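PDB 6ESL: bacterial leucyl aminopeptidase from Legionella pneumophila, which removes amino-terminal residues, probably leucine among them, from peptides as a secreted zinc aminopeptidase linked to nutrient acquisition during infection of amoebas. Local coordinates for residues B[310-315]-B[380-385]; B[295-300]-B[314-319]. All blocks are in the same frame, centred on the assembly; numbering follows the deposited sequence.

Overall arrangement
Both interactions lie within the M28 peptidase region and share helix 306-320, including residues K314 and L315; their centres are 7 Å apart. Along the chain, 295-300 on strand 297-300 comes first, then 310-319 on the shared helix, and 380-385 on helix 373-391 last. Interaction 2 seats the shared helix on the sheet, and interaction 1 joins it to the late helix. The two meet at L382, whose CD2 lies 3.9 Å from I316 CG1 and 4.1 Å from M297 CE, so side chains of the strand and both helices meet in one buried apolar cluster. K314 of the same helix, part of neither contact, is salt-bridged to D325 of the second subunit, at the dimer interface.

Interaction 1. Residues B[310-315]-B[380-385]; sequences NYLAKL and SKLAVA
L382 reaches from helix 373-391 toward L312 and L315 of helix 306-320 and meets both with the same methyl. Its CD1 lies 3.8 Å from L315 CB, the closest approach between the two segments, while L312 CD2 is 4.3 Å from that CD1. With CG of L382 anti to the backbone N (chi1 179°), the second torsion (chi2 55°) decides which methyl meets the two leucines: CD1 turns to them, while CD2 runs on toward I316. L315 points into the interface and meets L382 at roughly a right angle, one side chain lying across the other; besides its CB, its CD1 comes within 4.2 Å of L382 CD1. L312 leaves its helix to one side, and only the end of its branch closes on L382, a looser touch than that of L315. L315 and L382 also have the nearest CA atoms of the two segments, 7.1 Å apart, with their side chains meeting between the backbones. L315 is also supported from within its own helix, since its CG sits 3.8 Å above one face of the Y311 ring, displaced toward the rim. One turn beyond L382, A385 points toward L315, and its methyl lies against Y319. All three touching leucines are buried, and F386 of helix 373-391 also packs on L312 and L315. The other flank of helix 373-391 is covered by helix 220-239, where A233 touches S380, A383 and V384. The arrangement is a buried helix-helix packing contact in the alpha/beta fold of M28 zinc aminopeptidases, whose helices pack against a mixed central sheet.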
loop_
_atom_site.group_PDB
_atom_site.type_symbol
_atom_site.label_atom_id
_atom_site.label_comp_id
_atom_site.label_asym_id
_atom_site.label_seq_id
_atom_site.Cartn_x
_atom_site.Cartn_y
_atom_site.Cartn_z
ATOM N N ASN B 310 -0.139 0.480 5.916
ATOM C CA ASN B 310 0.831 1.596 6.105
ATOM C C ASN B 310 0.919 2.071 7.535
ATOM O O ASN B 310 2.007 2.340 8.023
ATOM C CB ASN B 310 0.490 2.813 5.217
ATOM C CG ASN B 310 0.685 2.546 3.705
ATOM O OD1 ASN B 310 1.445 1.648 3.300
ATOM N ND2 ASN B 310 0.064 3.432 2.860
ATOM N N TYR B 311 -0.209 2.160 8.211
ATOM C CA TYR B 311 -0.198 2.511 9.610
ATOM C C TYR B 311 0.594 1.473 10.495
ATOM O O TYR B 311 1.374 1.845 11.360
ATOM C CB TYR B 311 -1.632 2.661 10.148
ATOM C CG TYR B 311 -1.692 3.157 11.525
ATOM C CD1 TYR B 311 -1.189 4.415 11.858
ATOM C CD2 TYR B 311 -2.318 2.409 12.532
ATOM C CE1 TYR B 311 -1.283 4.888 13.177
ATOM C CE2 TYR B 311 -2.374 2.832 13.830
ATOM C CZ TYR B 311 -1.896 4.075 14.162
ATOM O OH TYR B 311 -1.974 4.520 15.458
ATOM N N LEU B 312 0.390 0.195 10.227
ATOM C CA LEU B 312 1.228 -0.800 10.902
ATOM C C LEU B 312 2.717 -0.555 10.674
ATOM O O LEU B 312 3.475 -0.687 11.552
ATOM C CB LEU B 312 0.933 -2.249 10.428
ATOM C CG LEU B 312 -0.324 -2.922 10.814
ATOM C CD1 LEU B 312 -0.090 -4.416 10.454
ATOM C CD2 LEU B 312 -0.710 -2.780 12.249
ATOM N N ALA B 313 3.112 -0.240 9.457
ATOM C CA ALA B 313 4.528 0.058 9.175
ATOM C C ALA B 313 5.026 1.170 10.080
ATOM O O ALA B 313 6.088 1.044 10.675
ATOM C CB ALA B 313 4.720 0.387 7.674
ATOM N N LYS B 314 4.243 2.221 10.235
ATOM C CA LYS B 314 4.584 3.329 11.138
ATOM C C LYS B 314 4.634 2.943 12.601
ATOM O O LYS B 314 5.546 3.322 13.308
ATOM C CB LYS B 314 3.571 4.466 10.986
ATOM C CG LYS B 314 3.875 5.328 9.774
ATOM C CD LYS B 314 2.694 6.207 9.383
ATOM C CE LYS B 314 2.652 7.484 10.237
ATOM N NZ LYS B 314 1.373 8.131 9.821
ATOM N N LEU B 315 3.657 2.137 13.038
ATOM C CA LEU B 315 3.654 1.644 14.395
ATOM C C LEU B 315 4.878 0.820 14.630
ATOM O O LEU B 315 5.467 0.930 15.715
ATOM C CB LEU B 315 2.416 0.797 14.735
ATOM C CG LEU B 315 1.063 1.475 14.796
ATOM C CD1 LEU B 315 -0.018 0.428 14.937
ATOM C CD2 LEU B 315 1.024 2.485 15.975
ATOM N N SER B 380 3.654 -8.949 20.020
ATOM C CA SER B 380 2.761 -8.670 21.119
ATOM C C SER B 380 2.714 -7.170 21.356
ATOM O O SER B 380 1.628 -6.560 21.583
ATOM C CB SER B 380 3.194 -9.490 22.342
ATOM O OG SER B 380 2.203 -9.438 23.331
ATOM N N LYS B 381 3.887 -6.517 21.269
ATOM C CA LYS B 381 3.964 -5.077 21.415
ATOM C C LYS B 381 3.186 -4.383 20.348
ATOM O O LYS B 381 2.562 -3.372 20.593
ATOM C CB LYS B 381 5.423 -4.608 21.367
ATOM C CG LYS B 381 6.171 -4.961 22.661
ATOM C CD LYS B 381 7.597 -4.531 22.675
ATOM C CE LYS B 381 8.205 -5.114 23.916
ATOM N NZ LYS B 381 9.566 -4.668 24.221
ATOM N N LEU B 382 3.286 -4.887 19.137
ATOM C CA LEU B 382 2.555 -4.295 18.039
ATOM C C LEU B 382 1.046 -4.355 18.303
ATOM O O LEU B 382 0.345 -3.393 18.009
ATOM C CB LEU B 382 2.945 -4.940 16.692
ATOM C CG LEU B 382 2.248 -4.449 15.429
ATOM C CD1 LEU B 382 2.382 -2.948 15.262
ATOM C CD2 LEU B 382 2.749 -5.143 14.138
ATOM N N ALA B 383 0.554 -5.502 18.792
ATOM C CA ALA B 383 -0.892 -5.654 19.081
ATOM C C ALA B 383 -1.317 -4.609 20.138
ATOM O O ALA B 383 -2.378 -3.991 19.980
ATOM C CB ALA B 383 -1.187 -7.050 19.612
ATOM N N VAL B 384 -0.521 -4.520 21.214
ATOM C CA VAL B 384 -0.785 -3.529 22.297
ATOM C C VAL B 384 -0.841 -2.108 21.744
ATOM O O VAL B 384 -1.763 -1.336 22.049
ATOM C CB VAL B 384 0.222 -3.607 23.469
ATOM C CG1 VAL B 384 0.091 -2.433 24.469
ATOM C CG2 VAL B 384 -0.001 -4.879 24.210
ATOM N N ALA B 385 0.113 -1.777 20.879
ATOM C CA ALA B 385 0.172 -0.408 20.347
ATOM C C ALA B 385 -1.012 -0.120 19.413
ATOM O O ALA B 385 -1.594 0.966 19.473
ATOM C CB ALA B 385 1.490 -0.183 19.646
#

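Interaction 2. Residues B[295-300]-B[314-319]; sequences PTMWVF and KLIDHY
I316 fits between M297 and V299, the two strand residues that point toward helix 306-320, and its two branches divide the work. CD1 bridges both partners, lying 4.0 Å from V299 CG2 and 4.1 Å from M297 CB. CG2 takes the sulfur, with M297 SD at 4.1 Å. The bend of the methionine at its last torsion (chi3 81°) turns CE off the line of the chain, and the M297 and I316 side chains pass at an oblique angle; V299 and I316 instead run alongside each other, pointing opposite ways. With CG1 of I316 anti to the carbonyl carbon (chi1 -69°) and the next torsion nearly extended, CD1 reaches the strand. These three buried residues make up the tight part, and all the touches are apolar, at ordinary van der Waals range. The CA atoms of M297 and I316 are nevertheless 7.7 Å apart, so side chains alone span the gap. The solvent side differs: T296, just before the strand, and W298 point away from the helix and take no part in the contact; both are partly exposed, although T296 CG2 packs 3.7 Å above one face of the indole, offset toward its rim. On the helix, D317 is exposed and K314 and H318 partly so. In the sheet, strand 297-300 is antiparallel to 346-350 and parallel to 324-327, and V324 also touches I316. Strand 297-300, helix 306-320 and strand 324-327 follow one another as a beta-alpha-beta unit, and the contact packs its helix on its first strand, with helix 373-391 alongside, its N378 and F379 packing on M297.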
loop_
_atom_site.group_PDB
_atom_site.type_symbol
_atom_site.label_atom_id
_atom_site.label_comp_id
_atom_site.label_asym_id
_atom_site.label_seq_id
_atom_site.Cartn_x
_atom_site.Cartn_y
_atom_site.Cartn_z
ATOM N N PRO B 295 15.767 -8.580 12.762
ATOM C CA PRO B 295 14.469 -8.491 13.434
ATOM C C PRO B 295 13.336 -7.881 12.616
ATOM O O PRO B 295 12.314 -7.560 13.174
ATOM C CB PRO B 295 14.826 -7.613 14.615
ATOM C CG PRO B 295 15.787 -6.558 13.999
ATOM C CD PRO B 295 16.569 -7.347 12.969
ATOM N N THR B 296 13.530 -7.664 11.302
ATOM C CA THR B 296 12.540 -7.178 10.393
ATOM C C THR B 296 11.165 -7.832 10.591
ATOM O O THR B 296 11.068 -9.082 10.764
ATOM C CB THR B 296 13.024 -7.460 8.948
ATOM O OG1 THR B 296 14.266 -6.776 8.675
ATOM C CG2 THR B 296 11.979 -7.010 7.888
ATOM N N MET B 297 10.130 -7.019 10.552
ATOM C CA MET B 297 8.763 -7.473 10.564
ATOM C C MET B 297 8.145 -7.147 9.203
ATOM O O MET B 297 8.452 -6.156 8.623
ATOM C CB MET B 297 7.971 -6.824 11.745
ATOM C CG MET B 297 8.555 -7.245 13.119
ATOM S SD MET B 297 7.953 -6.168 14.478
ATOM C CE MET B 297 6.394 -6.954 14.703
ATOM N N TRP B 298 7.269 -8.017 8.727
ATOM C CA TRP B 298 6.761 -8.012 7.356
ATOM C C TRP B 298 5.296 -7.602 7.338
ATOM O O TRP B 298 4.506 -8.132 8.085
ATOM C CB TRP B 298 6.986 -9.394 6.732
ATOM C CG TRP B 298 8.419 -9.666 6.521
ATOM C CD1 TRP B 298 9.312 -10.193 7.475
ATOM C CD2 TRP B 298 9.198 -9.488 5.319
ATOM N NE1 TRP B 298 10.553 -10.310 6.912
ATOM C CE2 TRP B 298 10.506 -9.933 5.594
ATOM C CE3 TRP B 298 8.900 -9.086 4.022
ATOM C CZ2 TRP B 298 11.513 -9.896 4.673
ATOM C CZ3 TRP B 298 9.939 -9.110 3.054
ATOM C CH2 TRP B 298 11.201 -9.515 3.391
ATOM N N VAL B 299 4.929 -6.680 6.452
ATOM C CA VAL B 299 3.569 -6.270 6.276
ATOM C C VAL B 299 3.107 -6.873 4.977
ATOM O O VAL B 299 3.735 -6.615 3.887
ATOM C CB VAL B 299 3.468 -4.708 6.301
ATOM C CG1 VAL B 299 2.068 -4.201 5.996
ATOM C CG2 VAL B 299 3.794 -4.184 7.685
ATOM N N PHE B 300 2.019 -7.646 5.031
ATOM C CA PHE B 300 1.456 -8.310 3.884
ATOM C C PHE B 300 0.493 -7.385 3.129
ATOM O O PHE B 300 -0.338 -6.738 3.681
ATOM C CB PHE B 300 0.875 -9.693 4.179
ATOM C CG PHE B 300 1.936 -10.717 4.252
ATOM C CD1 PHE B 300 2.890 -10.668 5.292
ATOM C CD2 PHE B 300 2.216 -11.549 3.189
ATOM C CE1 PHE B 300 4.026 -11.515 5.308
ATOM C CE2 PHE B 300 3.356 -12.409 3.190
ATOM C CZ PHE B 300 4.203 -12.442 4.283
ATOM N N LYS B 314 4.243 2.221 10.235
ATOM C CA LYS B 314 4.584 3.329 11.138
ATOM C C LYS B 314 4.634 2.943 12.601
ATOM O O LYS B 314 5.546 3.322 13.308
ATOM C CB LYS B 314 3.571 4.466 10.986
ATOM C CG LYS B 314 3.875 5.328 9.774
ATOM C CD LYS B 314 2.694 6.207 9.383
ATOM C CE LYS B 314 2.652 7.484 10.237
ATOM N NZ LYS B 314 1.373 8.131 9.821
ATOM N N LEU B 315 3.657 2.137 13.038
ATOM C CA LEU B 315 3.654 1.644 14.395
ATOM C C LEU B 315 4.878 0.820 14.630
ATOM O O LEU B 315 5.467 0.930 15.715
ATOM C CB LEU B 315 2.416 0.797 14.735
ATOM C CG LEU B 315 1.063 1.475 14.796
ATOM C CD1 LEU B 315 -0.018 0.428 14.937
ATOM C CD2 LEU B 315 1.024 2.485 15.975
ATOM N N ILE B 316 5.264 -0.027 13.652
ATOM C CA ILE B 316 6.463 -0.847 13.827
ATOM C C ILE B 316 7.684 0.091 14.004
ATOM O O ILE B 316 8.478 -0.049 14.937
ATOM C CB ILE B 316 6.685 -1.846 12.664
ATOM C CG1 ILE B 316 5.610 -2.953 12.688
ATOM C CG2 ILE B 316 8.034 -2.469 12.780
ATOM C CD1 ILE B 316 5.362 -3.673 11.370
ATOM N N ASP B 317 7.828 1.043 13.080
ATOM C CA ASP B 317 9.016 1.876 13.090
ATOM C C ASP B 317 9.097 2.760 14.375
ATOM O O ASP B 317 10.134 2.779 15.062
ATOM C CB ASP B 317 9.065 2.732 11.838
ATOM C CG ASP B 317 10.259 3.660 11.847
ATOM O OD1 ASP B 317 11.391 3.151 11.805
ATOM O OD2 ASP B 317 10.090 4.868 12.006
ATOM N N HIS B 318 7.989 3.412 14.703
ATOM C CA HIS B 318 7.882 4.289 15.858
ATOM C C HIS B 318 7.998 3.589 17.194
ATOM O O HIS B 318 8.700 4.070 18.116
ATOM C CB HIS B 318 6.547 5.078 15.856
ATOM C CG HIS B 318 6.568 6.292 16.746
ATOM N ND1 HIS B 318 6.592 7.570 16.236
ATOM C CD2 HIS B 318 6.634 6.426 18.098
ATOM C CE1 HIS B 318 6.636 8.439 17.223
ATOM N NE2 HIS B 318 6.629 7.775 18.367
ATOM N N TYR B 319 7.317 2.461 17.359
ATOM C CA TYR B 319 7.278 1.832 18.701
ATOM C C TYR B 319 8.123 0.607 18.841
ATOM O O TYR B 319 8.447 0.292 19.920
ATOM C CB TYR B 319 5.842 1.437 19.079
ATOM C CG TYR B 319 4.921 2.599 19.361
ATOM C CD1 TYR B 319 5.158 3.464 20.485
ATOM C CD2 TYR B 319 3.807 2.854 18.556
ATOM C CE1 TYR B 319 4.296 4.525 20.747
ATOM C CE2 TYR B 319 2.938 3.908 18.874
ATOM C CZ TYR B 319 3.197 4.726 19.962
ATOM O OH TYR B 319 2.322 5.759 20.245
#